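Local coordinates for lipid binding protein (Grifola frondosa, PDB 5H0Q) that binds lipid and probably recognises membrane domains in which sphingomyelin and cholesterol occur together, at residues E9-V14 against A30-Q35; K92-G95 against W99-F102. All coordinates share one frame; numbering follows the deposited sequence.

Interaction 1: residues E9-V14 against A30-Q35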
ATOM      1  N   GLU A   9      20.324   8.165  -3.300  1.00 26.51           N
ATOM      2  CA  GLU A   9      21.600   8.179  -4.008  1.00 23.83           C
ATOM      3  C   GLU A   9      22.758   7.837  -3.083  1.00 26.24           C
ATOM      4  O   GLU A   9      23.670   7.097  -3.465  1.00 29.08           O
ATOM      5  CB  GLU A   9      21.843   9.551  -4.669  1.00 23.47           C
ATOM      6  CG  GLU A   9      23.211   9.651  -5.320  1.00 31.42           C
ATOM      7  CD  GLU A   9      23.463  10.986  -6.020  1.00 28.38           C
ATOM      8  OE1 GLU A   9      22.499  11.755  -6.149  1.00 29.34           O
ATOM      9  OE2 GLU A   9      24.622  11.221  -6.423  1.00 34.13           O
ATOM     10  N   GLN A  10      22.755   8.377  -1.866  1.00 26.94           N
ATOM     11  CA  GLN A  10      23.885   8.160  -0.968  1.00 29.24           C
ATOM     12  C   GLN A  10      24.011   6.693  -0.566  1.00 34.39           C
ATOM     13  O   GLN A  10      25.123   6.187  -0.389  1.00 36.30           O
ATOM     14  CB  GLN A  10      23.743   9.039   0.271  1.00 47.08           C
ATOM     15  CG  GLN A  10      24.136  10.471   0.031  1.00 65.31           C
ATOM     16  CD  GLN A  10      25.622  10.617  -0.231  1.00 97.35           C
ATOM     17  OE1 GLN A  10      26.446  10.047   0.485  1.00120.02           O
ATOM     18  NE2 GLN A  10      25.972  11.370  -1.267  1.00 91.04           N
ATOM     19  N   TYR A  11      22.878   6.017  -0.362  1.00 30.12           N
ATOM     20  CA  TYR A  11      22.881   4.573  -0.126  1.00 33.14           C
ATOM     21  C   TYR A  11      23.553   3.836  -1.278  1.00 31.30           C
ATOM     22  O   TYR A  11      24.423   2.994  -1.072  1.00 33.72           O
ATOM     23  CB  TYR A  11      21.435   4.110   0.056  1.00 28.61           C
ATOM     24  CG  TYR A  11      21.174   2.680   0.535  1.00 29.93           C
ATOM     25  CD1 TYR A  11      20.541   2.453   1.744  1.00 30.26           C
ATOM     26  CD2 TYR A  11      21.470   1.573  -0.257  1.00 30.98           C
ATOM     27  CE1 TYR A  11      20.234   1.165   2.171  1.00 31.63           C
ATOM     28  CE2 TYR A  11      21.151   0.275   0.167  1.00 32.39           C
ATOM     29  CZ  TYR A  11      20.533   0.100   1.365  1.00 32.65           C
ATOM     30  OH  TYR A  11      20.235  -1.175   1.730  1.00 34.29           O
ATOM     31  N   LEU A  12      23.201   4.174  -2.523  1.00 29.70           N
ATOM     32  CA  LEU A  12      23.784   3.415  -3.628  1.00 30.88           C
ATOM     33  C   LEU A  12      25.235   3.771  -3.889  1.00 33.46           C
ATOM     34  O   LEU A  12      25.984   2.922  -4.393  1.00 35.01           O
ATOM     35  CB  LEU A  12      22.979   3.603  -4.908  1.00 29.23           C
ATOM     36  CG  LEU A  12      21.857   2.593  -5.128  1.00 28.09           C
ATOM     37  CD1 LEU A  12      20.714   2.768  -4.125  1.00 29.84           C
ATOM     38  CD2 LEU A  12      21.348   2.636  -6.567  1.00 26.99           C
ATOM     39  N   ARG A  13      25.667   4.988  -3.546  1.00 33.58           N
ATOM     40  CA  ARG A  13      27.044   5.381  -3.849  1.00 37.84           C
ATOM     41  C   ARG A  13      28.063   4.690  -2.959  1.00 39.00           C
ATOM     42  O   ARG A  13      29.252   4.700  -3.294  1.00 42.75           O
ATOM     43  CB  ARG A  13      27.206   6.897  -3.738  1.00 35.11           C
ATOM     44  CG  ARG A  13      26.530   7.650  -4.889  1.00 44.65           C
ATOM     45  CD  ARG A  13      27.362   8.805  -5.419  1.00 35.94           C
ATOM     46  NE  ARG A  13      26.807   9.318  -6.676  1.00 34.77           N
ATOM     47  CZ  ARG A  13      27.209   8.944  -7.881  1.00 35.56           C
ATOM     48  NH1 ARG A  13      28.199   8.080  -8.026  1.00 36.08           N
ATOM     49  NH2 ARG A  13      26.648   9.473  -8.963  1.00 32.80           N
ATOM     50  N   VAL A  14      27.642   4.081  -1.843  1.00 38.13           N
ATOM     51  CA  VAL A  14      28.556   3.243  -1.063  1.00 41.18           C
ATOM     52  C   VAL A  14      28.499   1.780  -1.484  1.00 42.39           C
ATOM     53  O   VAL A  14      29.232   0.950  -0.919  1.00 45.21           O
ATOM     54  CB  VAL A  14      28.286   3.320   0.459  1.00 41.64           C
ATOM     55  CG1 VAL A  14      28.533   4.720   0.984  1.00 49.31           C
ATOM     56  CG2 VAL A  14      26.882   2.886   0.792  1.00 39.62           C
ATOM     57  N   ALA A  30      15.308   1.980  -7.448  1.00 23.34           N
ATOM     58  CA  ALA A  30      14.153   1.099  -7.354  1.00 26.97           C
ATOM     59  C   ALA A  30      14.580  -0.361  -7.343  1.00 26.08           C
ATOM     60  O   ALA A  30      14.033  -1.179  -6.586  1.00 26.39           O
ATOM     61  CB  ALA A  30      13.203   1.392  -8.517  1.00 28.98           C
ATOM     62  N   LYS A  31      15.581  -0.706  -8.156  1.00 25.34           N
ATOM     63  CA  LYS A  31      16.055  -2.086  -8.206  1.00 32.71           C
ATOM     64  C   LYS A  31      16.612  -2.507  -6.859  1.00 33.60           C
ATOM     65  O   LYS A  31      16.306  -3.592  -6.361  1.00 35.96           O
ATOM     66  CB  LYS A  31      17.120  -2.239  -9.287  1.00 33.03           C
ATOM     67  CG  LYS A  31      17.747  -3.635  -9.345  1.00 33.18           C
ATOM     68  CD  LYS A  31      18.823  -3.714 -10.414  1.00 40.65           C
ATOM     69  CE  LYS A  31      19.605  -5.016 -10.314  1.00 62.69           C
ATOM     70  NZ  LYS A  31      20.668  -5.127 -11.352  1.00 77.59           N
ATOM     71  N   VAL A  32      17.408  -1.644  -6.236  1.00 27.15           N
ATOM     72  CA  VAL A  32      17.975  -1.973  -4.934  1.00 29.21           C
ATOM     73  C   VAL A  32      16.872  -2.113  -3.896  1.00 30.68           C
ATOM     74  O   VAL A  32      16.853  -3.065  -3.111  1.00 29.97           O
ATOM     75  CB  VAL A  32      19.022  -0.913  -4.547  1.00 34.07           C
ATOM     76  CG1 VAL A  32      19.591  -1.192  -3.160  1.00 30.23           C
ATOM     77  CG2 VAL A  32      20.144  -0.952  -5.537  1.00 29.98           C
ATOM     78  N   ALA A  33      15.900  -1.207  -3.902  1.00 27.49           N
ATOM     79  CA  ALA A  33      14.809  -1.316  -2.933  1.00 25.21           C
ATOM     80  C   ALA A  33      14.064  -2.633  -3.093  1.00 27.50           C
ATOM     81  O   ALA A  33      13.737  -3.301  -2.107  1.00 29.66           O
ATOM     82  CB  ALA A  33      13.841  -0.138  -3.072  1.00 24.41           C
ATOM     83  N   LEU A  34      13.770  -3.021  -4.327  1.00 29.83           N
ATOM     84  CA  LEU A  34      13.084  -4.289  -4.525  1.00 43.80           C
ATOM     85  C   LEU A  34      13.952  -5.447  -4.053  1.00 43.46           C
ATOM     86  O   LEU A  34      13.436  -6.444  -3.517  1.00 37.90           O
ATOM     87  CB  LEU A  34      12.684  -4.422  -5.995  1.00 37.42           C
ATOM     88  CG  LEU A  34      11.595  -5.419  -6.384  1.00 51.04           C
ATOM     89  CD1 LEU A  34      10.330  -5.145  -5.617  1.00 40.90           C
ATOM     90  CD2 LEU A  34      11.327  -5.355  -7.883  1.00 44.84           C
ATOM     91  N   GLN A  35      15.277  -5.308  -4.166  1.00 39.06           N
ATOM     92  CA  GLN A  35      16.167  -6.359  -3.670  1.00 36.77           C
ATOM     93  C   GLN A  35      16.178  -6.422  -2.145  1.00 38.13           C
ATOM     94  O   GLN A  35      16.353  -7.509  -1.575  1.00 41.07           O
ATOM     95  CB  GLN A  35      17.597  -6.147  -4.173  1.00 54.23           C
ATOM     96  CG  GLN A  35      17.773  -6.346  -5.661  1.00 68.54           C
ATOM     97  CD  GLN A  35      19.159  -5.960  -6.159  1.00 68.23           C
ATOM     98  OE1 GLN A  35      19.838  -5.108  -5.580  1.00 52.08           O
ATOM     99  NE2 GLN A  35      19.584  -6.592  -7.247  1.00 63.60           N
TER
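Val32 reaches from helix 26-35 toward helix 9-13 and divides its two methyls between Leu12 and Tyr11. With CG1 anti to the backbone N (chi1 177°) and CG2 beside that nitrogen, the two branches spread to different neighbours. Val32 CG2 rests against the fork of the leucine, 3.9 Å from Leu12 CD2, with Leu12 CD1 and Leu12 CG almost as near, so one methyl touches the branch point and both tips. The two side chains run past each other in opposite senses, the leucine fork being turned toward Val32. The other methyl, Val32 CG1, meets the Tyr11 ring slantwise through one ring carbon, Tyr11 CE2, at 4.0 Å. This is van der Waals contact of ordinary tightness, and no hydrogen bond crosses between the segments. Tyr11 stretches past Val32 because its ring carbon CG lies anti to the backbone N, and its hydroxyl is hydrogen-bonded to Arg36 NE, which ties down the far end of the ring just beyond helix 26-35. Within helix 9-13, Glu9 and Arg13 form a salt bridge one turn apart: Arg13 NE meets Glu9 OE2 at 2.9 Å, almost straight at 176°. The acceptor lies in the guanidinium plane and offers its anti lone pair. Arg13 NH1 also bonds to Lys21 O, fastening the short helix to the connection that follows it. Around this contact, Leu12 is flanked by Ile7 and Ile24 from loops and by Asp28 and Met29 from helix 26-35. This pair of short helices sits at the periphery of the chain, and Ala33 O joins helix 26-35 to strand 60-68 by a hydrogen bond to Tyr66 OH.

Interaction 2: residues K92-G95 against W99-F102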
ATOM      1  N   LYS A  92       2.826  10.215   6.331  1.00 35.95           N
ATOM      2  CA  LYS A  92       2.581  11.048   5.161  1.00 36.84           C
ATOM      3  C   LYS A  92       3.599  10.806   4.053  1.00 36.44           C
ATOM      4  O   LYS A  92       3.304  11.061   2.882  1.00 36.65           O
ATOM      5  CB  LYS A  92       2.599  12.525   5.561  1.00 55.59           C
ATOM      6  CG  LYS A  92       1.261  13.235   5.396  1.00 76.18           C
ATOM      7  CD  LYS A  92       0.973  13.559   3.937  1.00 90.84           C
ATOM      8  CE  LYS A  92       1.160  15.044   3.639  1.00 97.85           C
ATOM      9  NZ  LYS A  92       2.530  15.531   3.966  1.00 98.05           N
ATOM     10  N   ARG A  93       4.798  10.349   4.396  1.00 26.35           N
ATOM     11  CA  ARG A  93       5.887  10.225   3.434  1.00 25.22           C
ATOM     12  C   ARG A  93       6.589   8.902   3.666  1.00 31.65           C
ATOM     13  O   ARG A  93       7.063   8.637   4.778  1.00 28.21           O
ATOM     14  CB  ARG A  93       6.890  11.371   3.579  1.00 22.49           C
ATOM     15  CG  ARG A  93       8.040  11.323   2.564  1.00 22.40           C
ATOM     16  CD  ARG A  93       9.163  12.243   2.965  1.00 27.12           C
ATOM     17  NE  ARG A  93      10.271  12.270   1.992  1.00 25.51           N
ATOM     18  CZ  ARG A  93      11.279  11.402   1.973  1.00 28.64           C
ATOM     19  NH1 ARG A  93      11.314  10.410   2.852  1.00 28.35           N
ATOM     20  NH2 ARG A  93      12.245  11.509   1.069  1.00 34.43           N
ATOM     21  N   ILE A  94       6.671   8.084   2.624  1.00 20.43           N
ATOM     22  CA  ILE A  94       7.336   6.792   2.680  1.00 18.69           C
ATOM     23  C   ILE A  94       8.521   6.835   1.719  1.00 19.53           C
ATOM     24  O   ILE A  94       8.333   6.995   0.504  1.00 21.11           O
ATOM     25  CB  ILE A  94       6.386   5.643   2.314  1.00 22.07           C
ATOM     26  CG1 ILE A  94       5.082   5.713   3.138  1.00 22.05           C
ATOM     27  CG2 ILE A  94       7.120   4.324   2.503  1.00 22.50           C
ATOM     28  CD1 ILE A  94       4.036   4.806   2.651  1.00 28.16           C
ATOM     29  N   GLY A  95       9.734   6.723   2.244  1.00 19.04           N
ATOM     30  CA  GLY A  95      10.889   6.711   1.371  1.00 21.10           C
ATOM     31  C   GLY A  95      10.990   5.430   0.570  1.00 23.04           C
ATOM     32  O   GLY A  95      10.409   4.390   0.909  1.00 21.81           O
ATOM     33  N   TRP A  99       8.770   0.747   4.530  1.00 24.03           N
ATOM     34  CA  TRP A  99       7.430   0.211   4.753  1.00 24.79           C
ATOM     35  C   TRP A  99       6.615   1.138   5.646  1.00 27.61           C
ATOM     36  O   TRP A  99       7.162   1.805   6.534  1.00 26.84           O
ATOM     37  CB  TRP A  99       7.476  -1.140   5.502  1.00 20.98           C
ATOM     38  CG  TRP A  99       8.169  -2.277   4.847  1.00 24.27           C
ATOM     39  CD1 TRP A  99       9.497  -2.547   4.856  1.00 24.88           C
ATOM     40  CD2 TRP A  99       7.543  -3.321   4.098  1.00 22.28           C
ATOM     41  NE1 TRP A  99       9.746  -3.707   4.158  1.00 29.50           N
ATOM     42  CE2 TRP A  99       8.558  -4.195   3.677  1.00 27.13           C
ATOM     43  CE3 TRP A  99       6.214  -3.592   3.736  1.00 20.89           C
ATOM     44  CZ2 TRP A  99       8.294  -5.333   2.925  1.00 27.48           C
ATOM     45  CZ3 TRP A  99       5.953  -4.717   2.986  1.00 26.62           C
ATOM     46  CH2 TRP A  99       6.990  -5.569   2.587  1.00 26.95           C
ATOM     47  N   THR A 100       5.291   1.133   5.458  1.00 22.34           N
ATOM     48  CA  THR A 100       4.405   1.551   6.525  1.00 28.34           C
ATOM     49  C   THR A 100       3.346   0.477   6.755  1.00 22.87           C
ATOM     50  O   THR A 100       3.109  -0.392   5.913  1.00 21.90           O
ATOM     51  CB  THR A 100       3.780   2.905   6.241  1.00 27.17           C
ATOM     52  OG1 THR A 100       3.187   3.394   7.442  1.00 26.95           O
ATOM     53  CG2 THR A 100       2.744   2.837   5.128  1.00 31.07           C
ATOM     54  N   VAL A 101       2.741   0.521   7.940  1.00 23.91           N
ATOM     55  CA  VAL A 101       1.742  -0.455   8.355  1.00 21.64           C
ATOM     56  C   VAL A 101       0.603   0.290   9.023  1.00 20.38           C
ATOM     57  O   VAL A 101       0.829   1.196   9.831  1.00 25.64           O
ATOM     58  CB  VAL A 101       2.332  -1.501   9.323  1.00 24.18           C
ATOM     59  CG1 VAL A 101       1.248  -2.470   9.789  1.00 26.96           C
ATOM     60  CG2 VAL A 101       3.467  -2.243   8.639  1.00 22.47           C
ATOM     61  N   PHE A 102      -0.622  -0.116   8.722  1.00 20.12           N
ATOM     62  CA  PHE A 102      -1.766   0.441   9.418  1.00 22.99           C
ATOM     63  C   PHE A 102      -2.899  -0.570   9.404  1.00 20.95           C
ATOM     64  O   PHE A 102      -2.885  -1.543   8.646  1.00 23.11           O
ATOM     65  CB  PHE A 102      -2.210   1.770   8.785  1.00 20.97           C
ATOM     66  CG  PHE A 102      -2.690   1.651   7.349  1.00 21.71           C
ATOM     67  CD1 PHE A 102      -4.014   1.366   7.066  1.00 18.71           C
ATOM     68  CD2 PHE A 102      -1.824   1.852   6.294  1.00 23.38           C
ATOM     69  CE1 PHE A 102      -4.456   1.251   5.754  1.00 21.82           C
ATOM     70  CE2 PHE A 102      -2.263   1.764   4.984  1.00 18.18           C
ATOM     71  CZ  PHE A 102      -3.583   1.458   4.720  1.00 21.65           C
TER
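Ile94 and Thr100 meet methyl to methyl, Ile94 CD1 pressing on Thr100 CG2 at 3.4 Å, closer than carbons normally pack. The two side chains cross at about a right angle, and Ile94 CD1 stands 4.1 Å from Thr100 CB. An extended Ile94 (chi2 169°) carries CD1 to the far end of its side chain, while its other branch, Ile94 CG2, approaches Trp99 N at 4.4 Å. In Thr100 the hydroxyl lies anti to the backbone N (chi1 -166°), which leaves CG2 between N and the carbonyl carbon, directed at the isoleucine. Thr100 OG1 is hydrogen-bonded to Met1 O, and Tyr120 of strand 114-121 packs on both Ile94 and Thr100. Further out, the backbone of Ile94 pairs with Ile73, whereas that of Thr100 pairs with Val65; the two strands are thus held by different sheets, with no hydrogen bond between them. The turn is secured by Gly95 N bonded to Gln98 OE1 and by Asn67 ND2 bonded to Ile94 O. Trp99 points the other way, against Tyr66 of strand 60-68 and Gln41 of helix 41-55. Two successive strands that face each other through side chains and belong to opposing sheets form a beta-arch, here spanning the interior of a beta-sandwich.

How the interactions relate
Both segments of interaction 1 precede those of interaction 2 along the chain; about 18 Å separates their centres and about 7 Å their nearest atoms. Interaction 1 lies at the periphery, joining two short helices, whereas interaction 2 lies near the middle of the chain, where both sheets meet. Strand 99-105 connects them indirectly. It pairs antiparallel with strand 2-3, just ahead of helix 9-13, and with strand 60-68, whose Tyr66 adjoins both helix 26-35 and Trp99. Ala33 additionally touches Asn96 in the turn of interaction 2. The N-terminal helices are therefore attached to one end of the beta-sandwich through Tyr66 and Asn96.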